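Side-chain contact in trypsin inhibitor 3 (Spinacia oleracea, PDB 4AOR), which inhibits trypsin as a small disulfide-knotted protein of the Mirabilis serine proteinase inhibitor family: residues 17-20 with 24-27. Residues are numbered along the deposited sequence; the frame is centred on the assembly and turned at random.
Sequences PEQC and ACVP
Cys20 and Cys25 bring two disulfides of the knottin side by side: SG of Cys20 lies 3.8 Å from CB of Cys25, a distance that marks packing between the bridges. Cys20-Cys36, joining the third and sixth cysteines, is the bridge that in a knottin threads the ring closed by Cys11-Cys25 and, probably, Cys4-Cys21, so the contact lies in the knot itself. Followed outward, the Cys20 side chain first meets the backbone before the strand, its CB standing 3.9 Å from O of Ala24. One bond further, SG comes to 3.6 Å from that same carbonyl oxygen while also touching CB of Cys25, and it ends in the bond to SG of Cys36. A chi1 of -64° places the sulfur beside the backbone N of Cys20 and carries it across to the peptide joining Ala24 to Cys25. Cys25 differs: its SG is anti to the backbone N (chi1 178°), beside its own carbonyl carbon, and pairs with SG of Cys11.

Gln19 adds a polar flank. Its chain is extended beyond CG, and NE2 ends 3.9 Å from SG of Cys25, too far for more than van der Waals contact. The amide is fixed from outside the two segments, NE2 donating to O of Pro16 and OE1 accepting from N of Ser12, while the group rests against CB and SG of Cys25.

Residues 17-19 form a short 3-10 turn, supported by the 3.1 Å bond from N of Cys20 to O of Pro17. This turn sits in the loop between strands 10-11 and 25-27. Within this chain, strand 25-27 is an outer strand, beside the central strand 34-36; Cys20, just after the turn, is tied to strand 34-36 through Cys36, and Cys25 ties strand 25-27 to strand 10-11 through Cys11.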
loop_
_atom_site.group_PDB
_atom_site.type_symbol
_atom_site.label_atom_id
_atom_site.label_comp_id
_atom_site.label_asym_id
_atom_site.label_seq_id
_atom_site.Cartn_x
_atom_site.Cartn_y
_atom_site.Cartn_z
ATOM N N PRO D 17 8.160 7.978 19.368
ATOM C CA PRO D 17 7.956 9.408 19.075
ATOM C C PRO D 17 9.221 10.090 18.540
ATOM O O PRO D 17 9.098 10.998 17.685
ATOM C CB PRO D 17 7.536 9.995 20.440
ATOM C CG PRO D 17 6.844 8.820 21.146
ATOM C CD PRO D 17 7.607 7.575 20.677
ATOM N N GLU D 18 10.405 9.654 18.983
ATOM C CA GLU D 18 11.650 10.314 18.565
ATOM C C GLU D 18 12.039 10.083 17.102
ATOM O O GLU D 18 13.041 10.630 16.651
ATOM C CB GLU D 18 12.846 9.984 19.476
ATOM C CG GLU D 18 12.520 9.909 20.965
ATOM C CD GLU D 18 11.965 8.545 21.361
ATOM O OE1 GLU D 18 12.745 7.561 21.391
ATOM O OE2 GLU D 18 10.747 8.452 21.620
ATOM N N GLN D 19 11.253 9.301 16.352
ATOM C CA GLN D 19 11.399 9.297 14.891
ATOM C C GLN D 19 11.348 10.689 14.313
ATOM O O GLN D 19 11.974 10.982 13.280
ATOM C CB GLN D 19 10.219 8.577 14.226
ATOM C CG GLN D 19 10.190 7.086 14.288
ATOM C CD GLN D 19 8.846 6.596 13.763
ATOM O OE1 GLN D 19 8.718 6.260 12.585
ATOM N NE2 GLN D 19 7.826 6.615 14.623
ATOM N N CYS D 20 10.518 11.526 14.936
ATOM C CA CYS D 20 10.167 12.825 14.402
ATOM C C CYS D 20 10.777 13.907 15.278
ATOM O O CYS D 20 10.732 13.795 16.511
ATOM C CB CYS D 20 8.646 13.003 14.411
ATOM S SG CYS D 20 7.737 11.835 13.325
ATOM N N ALA D 24 6.028 13.690 17.555
ATOM C CA ALA D 24 4.728 13.078 17.271
ATOM C C ALA D 24 4.652 12.536 15.852
ATOM O O ALA D 24 4.812 13.278 14.883
ATOM C CB ALA D 24 3.614 14.062 17.490
ATOM N N CYS D 25 4.398 11.241 15.760
ATOM C CA CYS D 25 4.175 10.586 14.480
ATOM C C CYS D 25 2.706 10.211 14.455
ATOM O O CYS D 25 2.259 9.394 15.265
ATOM C CB CYS D 25 5.051 9.340 14.394
ATOM S SG CYS D 25 4.842 8.363 12.865
ATOM N N VAL D 26 1.960 10.793 13.527
ATOM C CA VAL D 26 0.498 10.721 13.570
ATOM C C VAL D 26 -0.079 10.233 12.261
ATOM O O VAL D 26 0.556 10.369 11.222
ATOM C CB VAL D 26 -0.087 12.098 13.862
ATOM C CG1 VAL D 26 0.312 12.549 15.264
ATOM C CG2 VAL D 26 0.382 13.113 12.825
ATOM N N PRO D 27 -1.279 9.651 12.296
ATOM C CA PRO D 27 -1.851 9.255 11.001
ATOM C C PRO D 27 -2.164 10.474 10.162
ATOM O O PRO D 27 -2.695 11.483 10.667
ATOM C CB PRO D 27 -3.159 8.545 11.386
ATOM C CG PRO D 27 -2.988 8.163 12.826
ATOM C CD PRO D 27 -2.062 9.167 13.440
#